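Complement C1r subcomponent (Homo sapiens, PDB 6F1D) is a serine protease of the complement C1 complex, which probably cleaves and activates C1s and here is represented by its calcium-binding CUB2 domain. Local coordinates at residues S33-R38 against A92-F97; I67-K72 against T88-V93; P61-Q66 against F98-G103; P49-D54 against G103-W108. All coordinates share one frame; numbering follows the deposited sequence.

All four contacts belong to one CUB beta-sandwich and differ by position along it. Contacts 1 and 2 share Ala92 and Val93, lie with centres about 6 Å apart, and set strand 92-98 between strands 29-35 and 64-69: contact 1 adds a salt bridge on the outer side of the sheet, contact 2 a turn with a water bridge at the strand ends. Contacts 3 and 4 sit on the other side of the chain's centre, with centres about 9 Å apart, and gather acidic side chains round one calcium. Each of the four is partly buried. Apolar side chains pack across contacts 1, 2 and 4, whereas contact 3 rests on metal ligands and strand hydrogen bonds.

Contact 1 of 4, residues S33-R38 against A92-F97; sequences SIRVER and AVDLLF
The Arg35 guanidinium has the methyl of Ala92 over one face, CB lying 3.6 Å above the plane and offset toward the rim, while the Asp94 carboxylate sits at its edge. The two charged planes stand nearly perpendicular, 83° apart, and NH2 gives the main link of the salt bridge, 2.9 Å to the syn lone pair of Asp94 OD2. The bend at chi2 (-74°) carries the guanidinium across to strand 92-98, and NH1 bonds to Ile34 O from above the carbonyl plane, at 3.0 Å, and weakly to Val93 O. Asp94 is held by a second side chain as well: Ser33 OG donates to OD1 over 2.8 Å, meeting it from above the carboxylate plane. Two partners on the carboxylate should limit its rotation. Beneath this polar surface Ile34 and Val93 form an antiparallel hydrogen-bonded pair, with Ile34 N to Val93 O at 2.8 Å and nearly straight (175°). Their side chains point to the other face, where CD1 of Ile34 approaches CG1 of Val93 and both pack on Leu42. Strands 29-35 and 92-98 are antiparallel neighbours in one sheet of the CUB beta-sandwich, the Ile34 and Val93 face turned to the opposing sheet.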
loop_
_atom_site.group_PDB
_atom_site.type_symbol
_atom_site.label_atom_id
_atom_site.label_comp_id
_atom_site.label_asym_id
_atom_site.label_seq_id
_atom_site.Cartn_x
_atom_site.Cartn_y
_atom_site.Cartn_z
ATOM N N SER A 33 -7.840 -4.444 0.226
ATOM C CA SER A 33 -8.182 -4.909 1.567
ATOM C C SER A 33 -7.543 -6.260 1.821
ATOM O O SER A 33 -7.577 -7.142 0.949
ATOM C CB SER A 33 -9.717 -5.023 1.747
ATOM O OG SER A 33 -10.346 -3.768 1.502
ATOM N N ILE A 34 -7.030 -6.452 3.032
ATOM C CA ILE A 34 -6.567 -7.755 3.507
ATOM C C ILE A 34 -7.440 -8.161 4.678
ATOM O O ILE A 34 -7.617 -7.381 5.625
ATOM C CB ILE A 34 -5.102 -7.706 3.961
ATOM C CG1 ILE A 34 -4.262 -7.006 2.903
ATOM C CG2 ILE A 34 -4.608 -9.148 4.272
ATOM C CD1 ILE A 34 -2.784 -6.845 3.369
ATOM N N ARG A 35 -8.001 -9.356 4.615
ATOM C CA ARG A 35 -8.865 -9.826 5.697
ATOM C C ARG A 35 -8.477 -11.264 5.982
ATOM O O ARG A 35 -8.626 -12.122 5.104
ATOM C CB ARG A 35 -10.349 -9.730 5.313
ATOM C CG ARG A 35 -10.855 -8.271 5.081
ATOM C CD ARG A 35 -10.984 -7.578 6.424
ATOM N NE ARG A 35 -11.553 -6.233 6.348
ATOM C CZ ARG A 35 -10.937 -5.173 5.836
ATOM N NH1 ARG A 35 -9.693 -5.282 5.338
ATOM N NH2 ARG A 35 -11.576 -3.988 5.841
ATOM N N VAL A 36 -7.986 -11.543 7.189
ATOM C CA VAL A 36 -7.602 -12.911 7.540
ATOM C C VAL A 36 -8.321 -13.287 8.828
ATOM O O VAL A 36 -9.064 -12.489 9.409
ATOM C CB VAL A 36 -6.074 -13.080 7.657
ATOM C CG1 VAL A 36 -5.400 -12.742 6.314
ATOM C CG2 VAL A 36 -5.512 -12.177 8.725
ATOM N N GLU A 37 -8.148 -14.532 9.259
ATOM C CA GLU A 37 -8.999 -14.980 10.352
ATOM C C GLU A 37 -8.537 -14.376 11.675
ATOM O O GLU A 37 -7.361 -14.050 11.862
ATOM C CB GLU A 37 -9.052 -16.509 10.438
ATOM C CG GLU A 37 -9.760 -17.077 11.700
ATOM C CD GLU A 37 -11.239 -16.638 11.924
ATOM O OE1 GLU A 37 -11.979 -17.424 12.562
ATOM O OE2 GLU A 37 -11.673 -15.536 11.502
ATOM N N ARG A 38 -9.512 -14.161 12.573
ATOM C CA ARG A 38 -9.221 -13.746 13.933
ATOM C C ARG A 38 -8.168 -14.667 14.535
ATOM O O ARG A 38 -8.119 -15.870 14.250
ATOM C CB ARG A 38 -10.502 -13.775 14.767
ATOM C CG ARG A 38 -10.361 -13.214 16.179
ATOM C CD ARG A 38 -11.717 -12.830 16.777
ATOM N NE ARG A 38 -12.429 -11.863 15.940
ATOM C CZ ARG A 38 -13.717 -11.957 15.618
ATOM N NH1 ARG A 38 -14.448 -12.970 16.078
ATOM N NH2 ARG A 38 -14.271 -11.033 14.838
ATOM N N ALA A 92 -7.180 -7.122 9.827
ATOM C CA ALA A 92 -7.913 -6.366 8.801
ATOM C C ALA A 92 -7.089 -5.141 8.459
ATOM O O ALA A 92 -6.931 -4.250 9.299
ATOM C CB ALA A 92 -9.293 -5.942 9.303
ATOM N N VAL A 93 -6.552 -5.100 7.250
ATOM C CA VAL A 93 -5.756 -3.963 6.786
ATOM C C VAL A 93 -6.398 -3.409 5.519
ATOM O O VAL A 93 -6.964 -4.167 4.722
ATOM C CB VAL A 93 -4.300 -4.409 6.558
ATOM C CG1 VAL A 93 -3.497 -3.393 5.756
ATOM C CG2 VAL A 93 -3.662 -4.662 7.958
ATOM N N ASP A 94 -6.370 -2.086 5.352
ATOM C CA ASP A 94 -6.749 -1.512 4.066
ATOM C C ASP A 94 -5.630 -0.591 3.607
ATOM O O ASP A 94 -5.050 0.134 4.420
ATOM C CB ASP A 94 -8.053 -0.746 4.152
ATOM C CG ASP A 94 -9.251 -1.658 4.510
ATOM O OD1 ASP A 94 -10.062 -1.994 3.592
ATOM O OD2 ASP A 94 -9.382 -2.027 5.712
ATOM N N LEU A 95 -5.293 -0.657 2.325
ATOM C CA LEU A 95 -4.404 0.312 1.683
ATOM C C LEU A 95 -5.212 1.119 0.685
ATOM O O LEU A 95 -5.968 0.552 -0.104
ATOM C CB LEU A 95 -3.253 -0.361 0.964
ATOM C CG LEU A 95 -2.367 -1.152 1.923
ATOM C CD1 LEU A 95 -2.864 -2.569 1.881
ATOM C CD2 LEU A 95 -0.921 -1.057 1.466
ATOM N N LEU A 96 -5.065 2.430 0.745
ATOM C CA LEU A 96 -5.720 3.352 -0.164
ATOM C C LEU A 96 -4.582 4.006 -0.932
ATOM O O LEU A 96 -3.669 4.551 -0.321
ATOM C CB LEU A 96 -6.513 4.410 0.597
ATOM C CG LEU A 96 -7.684 3.972 1.456
ATOM C CD1 LEU A 96 -8.481 5.223 1.829
ATOM C CD2 LEU A 96 -8.521 2.953 0.682
ATOM N N PHE A 97 -4.600 3.908 -2.248
ATOM C CA PHE A 97 -3.594 4.565 -3.081
ATOM C C PHE A 97 -4.296 5.599 -3.958
ATOM O O PHE A 97 -5.130 5.233 -4.797
ATOM C CB PHE A 97 -2.888 3.493 -3.927
ATOM C CG PHE A 97 -1.724 3.985 -4.738
ATOM C CD1 PHE A 97 -1.552 3.508 -6.019
ATOM C CD2 PHE A 97 -0.788 4.861 -4.210
ATOM C CE1 PHE A 97 -0.455 3.935 -6.809
ATOM C CE2 PHE A 97 0.314 5.281 -4.992
ATOM C CZ PHE A 97 0.470 4.802 -6.268
#

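Contact 2 of 4, residues I67-K72 against T88-V93; sequences IYANGK and TSSNAV
The methine CB of Thr88 lies 4.1 Å from the methyl CB of Ala69, while the threonine hydroxyl bonds to Leu42 O in the opposing sheet. Two residues on, Ser90 brings its CB against the same methyl at 4.0 Å. Its OG, trans to the backbone nitrogen (chi1 -177°), reaches along its own segment to Ala92 O at 3.0 Å, arriving from above the carbonyl plane, and lies beside Asn70 CB. Replacing Ser90 by alanine would probably cost Ala92 O its second donor and leave the bridging water with one acceptor fewer. That water links the turn to the loop before strand 92-98, accepting a hydrogen bond from Asn70 ND2 at 2.9 Å and donating to Asn91 OD1 and, at longer range, to Ser90 OG; the two amides, 55° apart in plane, do not bond directly. The other end of Asn91, ND2, is taken by Val36 O. Here strand 64-69 of the CUB sandwich runs into a type I' turn, Ala69 to Lys72, which leads back into strand 72-77 as a beta hairpin. Ala92 O receives the turn's Asn70 N at 2.7 Å, nearly along the C=O axis. Val93 then pairs with Ala69 as an antiparallel non-hydrogen-bonded pair; its CG1 touches Ile67 CG2 at 4.3 Å, and its CA makes a CA-H...O contact with Tyr68 O.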
loop_
_atom_site.group_PDB
_atom_site.type_symbol
_atom_site.label_atom_id
_atom_site.label_comp_id
_atom_site.label_asym_id
_atom_site.label_seq_id
_atom_site.Cartn_x
_atom_site.Cartn_y
_atom_site.Cartn_z
ATOM N N ILE A 67 -2.281 3.664 4.834
ATOM C CA ILE A 67 -2.446 2.318 5.377
ATOM C C ILE A 67 -3.272 2.390 6.655
ATOM O O ILE A 67 -3.002 3.222 7.526
ATOM C CB ILE A 67 -1.084 1.663 5.639
ATOM C CG1 ILE A 67 -0.274 1.686 4.326
ATOM C CG2 ILE A 67 -1.303 0.271 6.252
ATOM C CD1 ILE A 67 0.993 0.823 4.294
ATOM N N TYR A 68 -4.283 1.516 6.758
ATOM C CA TYR A 68 -5.225 1.476 7.871
ATOM C C TYR A 68 -5.188 0.081 8.463
ATOM O O TYR A 68 -5.142 -0.914 7.729
ATOM C CB TYR A 68 -6.646 1.774 7.441
ATOM C CG TYR A 68 -6.793 3.185 6.958
ATOM C CD1 TYR A 68 -6.446 3.516 5.645
ATOM C CD2 TYR A 68 -7.211 4.178 7.796
ATOM C CE1 TYR A 68 -6.567 4.859 5.185
ATOM C CE2 TYR A 68 -7.351 5.533 7.346
ATOM C CZ TYR A 68 -7.005 5.834 6.036
ATOM O OH TYR A 68 -7.097 7.113 5.558
ATOM N N ALA A 69 -5.180 0.003 9.775
ATOM C CA ALA A 69 -5.224 -1.277 10.471
ATOM C C ALA A 69 -6.480 -1.249 11.308
ATOM O O ALA A 69 -6.592 -0.447 12.238
ATOM C CB ALA A 69 -3.990 -1.505 11.335
ATOM N N ASN A 70 -7.410 -2.129 10.962
ATOM C CA ASN A 70 -8.754 -2.147 11.532
ATOM C C ASN A 70 -9.324 -0.737 11.655
ATOM O O ASN A 70 -9.848 -0.329 12.683
ATOM C CB ASN A 70 -8.760 -2.870 12.863
ATOM C CG ASN A 70 -9.884 -3.878 12.944
ATOM O OD1 ASN A 70 -10.983 -3.631 12.426
ATOM N ND2 ASN A 70 -9.615 -5.035 13.556
ATOM N N GLY A 71 -9.188 0.025 10.586
ATOM C CA GLY A 71 -9.799 1.327 10.540
ATOM C C GLY A 71 -8.970 2.472 11.095
ATOM O O GLY A 71 -9.361 3.630 10.915
ATOM N N LYS A 72 -7.842 2.202 11.751
ATOM C CA LYS A 72 -7.019 3.255 12.331
ATOM C C LYS A 72 -5.882 3.573 11.364
ATOM O O LYS A 72 -5.225 2.658 10.865
ATOM C CB LYS A 72 -6.462 2.806 13.678
ATOM C CG LYS A 72 -5.399 3.706 14.247
ATOM C CD LYS A 72 -4.328 2.865 14.953
ATOM C CE LYS A 72 -3.525 3.696 15.933
ATOM N NZ LYS A 72 -2.475 4.472 15.219
ATOM N N THR A 88 1.092 -4.951 12.153
ATOM C CA THR A 88 -0.148 -4.202 12.300
ATOM C C THR A 88 -0.981 -4.581 13.514
ATOM O O THR A 88 -1.964 -3.893 13.783
ATOM C CB THR A 88 -1.028 -4.392 11.075
ATOM O OG1 THR A 88 -1.502 -5.744 11.064
ATOM C CG2 THR A 88 -0.270 -4.052 9.784
ATOM N N SER A 89 -0.652 -5.671 14.218
ATOM C CA SER A 89 -1.482 -6.212 15.296
ATOM C C SER A 89 -2.959 -6.334 14.913
ATOM O O SER A 89 -3.843 -6.220 15.757
ATOM C CB SER A 89 -1.335 -5.379 16.569
ATOM O OG SER A 89 -0.023 -5.530 17.079
ATOM N N SER A 90 -3.237 -6.630 13.653
ATOM C CA SER A 90 -4.603 -6.606 13.159
ATOM C C SER A 90 -4.809 -7.726 12.152
ATOM O O SER A 90 -3.891 -8.081 11.422
ATOM C CB SER A 90 -4.899 -5.265 12.472
ATOM O OG SER A 90 -6.245 -5.221 12.046
ATOM N N ASN A 91 -6.032 -8.244 12.074
ATOM C CA ASN A 91 -6.398 -9.152 10.994
ATOM C C ASN A 91 -7.095 -8.456 9.827
ATOM O O ASN A 91 -7.568 -9.143 8.923
ATOM C CB ASN A 91 -7.295 -10.273 11.530
ATOM C CG ASN A 91 -8.650 -9.765 11.960
ATOM O OD1 ASN A 91 -8.759 -8.672 12.492
ATOM N ND2 ASN A 91 -9.692 -10.549 11.715
ATOM N N ALA A 92 -7.180 -7.122 9.827
ATOM C CA ALA A 92 -7.913 -6.366 8.801
ATOM C C ALA A 92 -7.089 -5.141 8.459
ATOM O O ALA A 92 -6.931 -4.250 9.299
ATOM C CB ALA A 92 -9.293 -5.942 9.303
ATOM N N VAL A 93 -6.552 -5.100 7.250
ATOM C CA VAL A 93 -5.756 -3.963 6.786
ATOM C C VAL A 93 -6.398 -3.409 5.519
ATOM O O VAL A 93 -6.964 -4.167 4.722
ATOM C CB VAL A 93 -4.300 -4.409 6.558
ATOM C CG1 VAL A 93 -3.497 -3.393 5.756
ATOM C CG2 VAL A 93 -3.662 -4.662 7.958
HETATM O O HOH W 1 -7.585 -6.750 14.631
#

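Contact 3 of 4, residues P61-Q66 against F98-G103; sequences PYDQLQ and FTDESG. With CA (calcium ion), chain B.
Asp63 and Asp100 bring OD1 to OD1 within 3.0 Å, a closeness of two carboxylates that the calcium between them pays for. This is the calcium site of the CUB domain, built in the loops just before strand 64-69 and just after strand 92-98. Asp63 grips the ion with both oxygens, Asp100 adds OD1 at 2.4 Å, and Ser102 contributes its backbone O; Glu53 and two waters complete the shell. Asp63 is positioned by further bonds: Asp100 N donates to OD1 at 2.9 Å from above the carboxylate plane, and Tyr24 OH bonds to OD2. With chi1 at 69°, Asp100 CG sits between its own backbone N and carbonyl carbon, which directs OD1 to the metal and leaves OD2 beside Tyr62 CB. Next to the site Gln64 and Phe98 form a hydrogen-bonded pair, Gln64 N to Phe98 O at 2.8 Å. Gln66 OE1, bonded to Tyr68 OH, meets the edge of the Phe98 ring 3.7 Å from CE2. With alanine in place of Phe98 the ring would be gone, which would probably leave a gap beside the Gln66 amide. Gln64 NE2 bonds to Cys60 O, while Gln64 OE1 lies 3.4 Å from Phe98 CB.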
loop_
_atom_site.group_PDB
_atom_site.type_symbol
_atom_site.label_atom_id
_atom_site.label_comp_id
_atom_site.label_asym_id
_atom_site.label_seq_id
_atom_site.Cartn_x
_atom_site.Cartn_y
_atom_site.Cartn_z
ATOM N N PRO A 61 1.889 15.787 -1.367
ATOM C CA PRO A 61 0.796 16.561 -1.971
ATOM C C PRO A 61 0.260 15.955 -3.247
ATOM O O PRO A 61 -0.845 16.309 -3.668
ATOM C CB PRO A 61 1.455 17.919 -2.261
ATOM C CG PRO A 61 2.866 17.530 -2.635
ATOM C CD PRO A 61 3.204 16.334 -1.716
ATOM N N TYR A 62 0.974 15.032 -3.868
ATOM C CA TYR A 62 0.591 14.623 -5.220
ATOM C C TYR A 62 -0.128 13.291 -5.176
ATOM O O TYR A 62 -1.323 13.202 -5.472
ATOM C CB TYR A 62 1.839 14.522 -6.095
ATOM C CG TYR A 62 2.540 15.852 -6.339
ATOM C CD1 TYR A 62 3.921 15.969 -6.199
ATOM C CD2 TYR A 62 1.819 16.998 -6.714
ATOM C CE1 TYR A 62 4.558 17.148 -6.425
ATOM C CE2 TYR A 62 2.467 18.187 -6.938
ATOM C CZ TYR A 62 3.845 18.242 -6.807
ATOM O OH TYR A 62 4.491 19.428 -7.025
ATOM N N ASP A 63 0.603 12.249 -4.826
ATOM C CA ASP A 63 0.100 10.885 -4.781
ATOM C C ASP A 63 0.313 10.412 -3.358
ATOM O O ASP A 63 1.249 10.877 -2.709
ATOM C CB ASP A 63 0.866 9.923 -5.743
ATOM C CG ASP A 63 0.929 10.430 -7.168
ATOM O OD1 ASP A 63 0.081 11.251 -7.571
ATOM O OD2 ASP A 63 1.857 10.016 -7.901
ATOM N N GLN A 64 -0.544 9.500 -2.866
ATOM C CA GLN A 64 -0.412 9.063 -1.473
ATOM C C GLN A 64 -0.717 7.590 -1.373
ATOM O O GLN A 64 -1.704 7.134 -1.960
ATOM C CB GLN A 64 -1.386 9.789 -0.520
ATOM C CG GLN A 64 -1.292 11.307 -0.536
ATOM C CD GLN A 64 -2.059 11.968 -1.706
ATOM O OE1 GLN A 64 -3.077 11.463 -2.157
ATOM N NE2 GLN A 64 -1.584 13.144 -2.140
ATOM N N LEU A 65 0.051 6.872 -0.552
ATOM C CA LEU A 65 -0.328 5.523 -0.107
ATOM C C LEU A 65 -0.675 5.592 1.387
ATOM O O LEU A 65 0.169 5.960 2.206
ATOM C CB LEU A 65 0.809 4.526 -0.350
ATOM C CG LEU A 65 0.467 3.101 0.127
ATOM C CD1 LEU A 65 -0.770 2.639 -0.678
ATOM C CD2 LEU A 65 1.663 2.158 -0.159
ATOM N N GLN A 66 -1.920 5.295 1.743
ATOM C CA GLN A 66 -2.372 5.385 3.125
ATOM C C GLN A 66 -2.677 3.977 3.607
ATOM O O GLN A 66 -3.226 3.176 2.851
ATOM C CB GLN A 66 -3.626 6.245 3.241
ATOM C CG GLN A 66 -3.559 7.522 2.489
ATOM C CD GLN A 66 -4.760 8.364 2.761
ATOM O OE1 GLN A 66 -5.835 7.845 3.121
ATOM N NE2 GLN A 66 -4.610 9.669 2.591
ATOM N N PHE A 98 -3.941 6.873 -3.791
ATOM C CA PHE A 98 -4.504 7.970 -4.569
ATOM C C PHE A 98 -3.419 8.550 -5.460
ATOM O O PHE A 98 -2.310 8.799 -4.985
ATOM C CB PHE A 98 -4.988 9.101 -3.669
ATOM C CG PHE A 98 -6.058 8.706 -2.682
ATOM C CD1 PHE A 98 -7.393 8.730 -3.050
ATOM C CD2 PHE A 98 -5.727 8.373 -1.368
ATOM C CE1 PHE A 98 -8.394 8.397 -2.145
ATOM C CE2 PHE A 98 -6.731 8.039 -0.440
ATOM C CZ PHE A 98 -8.061 8.053 -0.837
ATOM N N THR A 99 -3.728 8.795 -6.722
ATOM C CA THR A 99 -2.724 9.405 -7.580
ATOM C C THR A 99 -3.357 10.547 -8.337
ATOM O O THR A 99 -4.561 10.537 -8.644
ATOM C CB THR A 99 -2.104 8.412 -8.575
ATOM O OG1 THR A 99 -3.112 7.978 -9.505
ATOM C CG2 THR A 99 -1.598 7.170 -7.850
ATOM N N ASP A 100 -2.545 11.530 -8.664
ATOM C CA ASP A 100 -3.073 12.719 -9.310
ATOM C C ASP A 100 -2.936 12.584 -10.827
ATOM O O ASP A 100 -2.728 11.485 -11.335
ATOM C CB ASP A 100 -2.363 13.968 -8.789
ATOM C CG ASP A 100 -0.879 14.049 -9.228
ATOM O OD1 ASP A 100 -0.351 13.106 -9.876
ATOM O OD2 ASP A 100 -0.229 15.080 -8.895
ATOM N N GLU A 101 -2.965 13.705 -11.555
ATOM C CA GLU A 101 -3.145 13.658 -13.001
ATOM C C GLU A 101 -1.862 13.385 -13.796
ATOM O O GLU A 101 -1.973 13.164 -15.004
ATOM C CB GLU A 101 -3.770 14.980 -13.490
ATOM C CG GLU A 101 -2.884 16.216 -13.268
ATOM C CD GLU A 101 -3.582 17.552 -13.616
ATOM O OE1 GLU A 101 -4.719 17.803 -13.134
ATOM O OE2 GLU A 101 -2.987 18.350 -14.382
ATOM N N SER A 102 -0.660 13.404 -13.192
ATOM C CA SER A 102 0.547 13.313 -14.020
ATOM C C SER A 102 1.714 12.697 -13.249
ATOM O O SER A 102 1.678 12.539 -12.017
ATOM C CB SER A 102 0.970 14.686 -14.521
ATOM O OG SER A 102 1.431 15.446 -13.392
ATOM N N GLY A 103 2.769 12.390 -14.001
ATOM C CA GLY A 103 4.022 11.884 -13.482
ATOM C C GLY A 103 4.243 10.417 -13.851
ATOM O O GLY A 103 3.311 9.668 -14.163
HETATM CA CA CA B . 1.376 11.514 -9.799
HETATM O O HOH W 2 -0.192 10.140 -10.822
HETATM O O HOH W 3 3.011 9.854 -10.809
#

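Contact 4 of 4, residues P49-D54 against G103-W108; sequences PFDIED and GDSRGW. Unlike the reference sequence in segment 49-54: Glu53 (reference Asp). With CA (calcium ion), chain B.
Asp51 is the main contact residue, lying against Ser105, Arg106 and Gly107 where two loops of the CUB domain run roughly antiparallel beside the calcium site. Its backbone forms a single bridge with Gly107, Asp51 N to Gly107 O at 2.9 Å and Asp51 O to Gly107 N at 2.8 Å. The side chain takes a further backbone donor: with CG trans to N (chi1 173°) the carboxylate swings over the neighbouring loop, and Arg106 N bonds to OD2 at 2.9 Å, coming from well above the carboxylate plane. One carboxylate and one peptide unit of Asp51 thus engage three backbone groups of 106-107.

Arg106 covers the outer end. Pro49 CG sits over the centre of one face of the Arg106 guanidinium, 3.8 Å above its plane, the two side chains crossing at about a right angle, while NE is held by Pro21 O. Pro49 itself follows a cis peptide bond.

Ser105 fills the side toward the metal, its CB against Asp51 O and its OG 3.4 Å from Glu53 CB. Glu53, a glutamate where the reference sequence has aspartate, reaches the ion in an extended chain to coordinate it through OE2, joining Asp63, Asp100 and Ser102.

Inward, Trp108 closes the contact. Phe50 CD2, a ring atom, touches Trp108 CB at 3.6 Å, and Phe97 and Tyr32 meet the indole in edge-to-face stacks. From the Ile52 side, the methyl CD1 rests 3.7 Å from Trp108 CD1.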
loop_
_atom_site.group_PDB
_atom_site.type_symbol
_atom_site.label_atom_id
_atom_site.label_comp_id
_atom_site.label_asym_id
_atom_site.label_seq_id
_atom_site.Cartn_x
_atom_site.Cartn_y
_atom_site.Cartn_z
ATOM N N PRO A 49 12.082 -1.708 -5.986
ATOM C CA PRO A 49 11.922 -0.271 -5.802
ATOM C C PRO A 49 10.598 0.145 -5.202
ATOM O O PRO A 49 9.563 -0.508 -5.339
ATOM C CB PRO A 49 12.032 0.271 -7.229
ATOM C CG PRO A 49 11.457 -0.843 -8.044
ATOM C CD PRO A 49 12.082 -2.061 -7.416
ATOM N N PHE A 50 10.672 1.272 -4.507
ATOM C CA PHE A 50 9.517 1.975 -3.964
ATOM C C PHE A 50 9.651 3.384 -4.499
ATOM O O PHE A 50 10.707 4.001 -4.335
ATOM C CB PHE A 50 9.530 1.961 -2.434
ATOM C CG PHE A 50 8.355 2.672 -1.791
ATOM C CD1 PHE A 50 8.409 4.029 -1.497
ATOM C CD2 PHE A 50 7.240 1.969 -1.452
ATOM C CE1 PHE A 50 7.314 4.661 -0.879
ATOM C CE2 PHE A 50 6.176 2.567 -0.840
ATOM C CZ PHE A 50 6.204 3.920 -0.558
ATOM N N ASP A 51 8.624 3.876 -5.192
ATOM C CA ASP A 51 8.751 5.187 -5.835
ATOM C C ASP A 51 7.344 5.755 -6.021
ATOM O O ASP A 51 6.630 5.355 -6.946
ATOM C CB ASP A 51 9.520 5.066 -7.155
ATOM C CG ASP A 51 9.544 6.362 -7.944
ATOM O OD1 ASP A 51 9.441 7.446 -7.301
ATOM O OD2 ASP A 51 9.679 6.296 -9.199
ATOM N N ILE A 52 6.941 6.626 -5.104
ATOM C CA ILE A 52 5.676 7.347 -5.213
ATOM C C ILE A 52 6.050 8.816 -5.311
ATOM O O ILE A 52 6.872 9.299 -4.521
ATOM C CB ILE A 52 4.761 7.080 -4.008
ATOM C CG1 ILE A 52 4.416 5.581 -3.916
ATOM C CG2 ILE A 52 3.466 7.972 -4.049
ATOM C CD1 ILE A 52 3.512 5.234 -2.757
ATOM N N GLU A 53 5.456 9.517 -6.271
ATOM C CA GLU A 53 5.869 10.886 -6.557
ATOM C C GLU A 53 5.743 11.744 -5.291
ATOM O O GLU A 53 4.758 11.614 -4.539
ATOM C CB GLU A 53 4.995 11.429 -7.708
ATOM C CG GLU A 53 5.294 12.895 -8.136
ATOM C CD GLU A 53 4.260 13.430 -9.122
ATOM O OE1 GLU A 53 4.552 14.407 -9.845
ATOM O OE2 GLU A 53 3.133 12.900 -9.162
ATOM N N ASP A 54 6.750 12.573 -5.013
ATOM C CA ASP A 54 6.726 13.402 -3.799
ATOM C C ASP A 54 7.048 14.861 -4.120
ATOM O O ASP A 54 7.086 15.282 -5.279
ATOM C CB ASP A 54 7.687 12.879 -2.713
ATOM C CG ASP A 54 9.133 12.977 -3.128
ATOM O OD1 ASP A 54 9.401 13.329 -4.308
ATOM O OD2 ASP A 54 10.021 12.683 -2.284
ATOM N N GLY A 103 2.769 12.390 -14.001
ATOM C CA GLY A 103 4.022 11.884 -13.482
ATOM C C GLY A 103 4.243 10.417 -13.851
ATOM O O GLY A 103 3.311 9.668 -14.163
ATOM N N ASP A 104 5.516 10.017 -13.813
ATOM C CA ASP A 104 5.963 8.664 -14.135
ATOM C C ASP A 104 6.766 8.198 -12.918
ATOM O O ASP A 104 7.918 8.606 -12.744
ATOM C CB ASP A 104 6.820 8.650 -15.393
ATOM C CG ASP A 104 5.976 8.706 -16.686
ATOM O OD1 ASP A 104 5.096 7.822 -16.866
ATOM O OD2 ASP A 104 6.199 9.623 -17.508
ATOM N N SER A 105 6.150 7.416 -12.047
ATOM C CA SER A 105 6.814 6.873 -10.866
ATOM C C SER A 105 6.564 5.379 -10.853
ATOM O O SER A 105 5.495 4.909 -11.283
ATOM C CB SER A 105 6.298 7.508 -9.549
ATOM O OG SER A 105 5.992 8.881 -9.732
ATOM N N ARG A 106 7.518 4.638 -10.302
ATOM C CA ARG A 106 7.476 3.192 -10.488
ATOM C C ARG A 106 6.456 2.511 -9.588
ATOM O O ARG A 106 6.008 1.412 -9.923
ATOM C CB ARG A 106 8.864 2.595 -10.277
ATOM C CG ARG A 106 9.880 3.118 -11.312
ATOM C CD ARG A 106 11.247 2.610 -11.033
ATOM N NE ARG A 106 11.448 1.339 -11.698
ATOM C CZ ARG A 106 12.538 0.594 -11.549
ATOM N NH1 ARG A 106 13.522 1.017 -10.756
ATOM N NH2 ARG A 106 12.644 -0.564 -12.198
ATOM N N GLY A 107 6.072 3.115 -8.446
ATOM C CA GLY A 107 5.011 2.539 -7.614
ATOM C C GLY A 107 5.519 1.708 -6.442
ATOM O O GLY A 107 6.654 1.875 -5.986
ATOM N N TRP A 108 4.726 0.754 -5.963
ATOM C CA TRP A 108 5.134 0.067 -4.742
ATOM C C TRP A 108 4.674 -1.373 -4.853
ATOM O O TRP A 108 3.753 -1.697 -5.612
ATOM C CB TRP A 108 4.515 0.730 -3.496
ATOM C CG TRP A 108 3.044 0.926 -3.678
ATOM C CD1 TRP A 108 2.438 2.008 -4.240
ATOM C CD2 TRP A 108 1.985 -0.008 -3.379
ATOM N NE1 TRP A 108 1.074 1.838 -4.246
ATOM C CE2 TRP A 108 0.773 0.605 -3.751
ATOM C CE3 TRP A 108 1.944 -1.292 -2.800
ATOM C CZ2 TRP A 108 -0.464 -0.009 -3.588
ATOM C CZ3 TRP A 108 0.708 -1.894 -2.650
ATOM C CH2 TRP A 108 -0.476 -1.244 -3.029
HETATM CA CA CA B . 1.376 11.514 -9.799
HETATM O O HOH W 4 9.041 9.477 -8.600
HETATM O O HOH W 3 3.011 9.854 -10.809
HETATM O O HOH W 2 -0.192 10.140 -10.822
#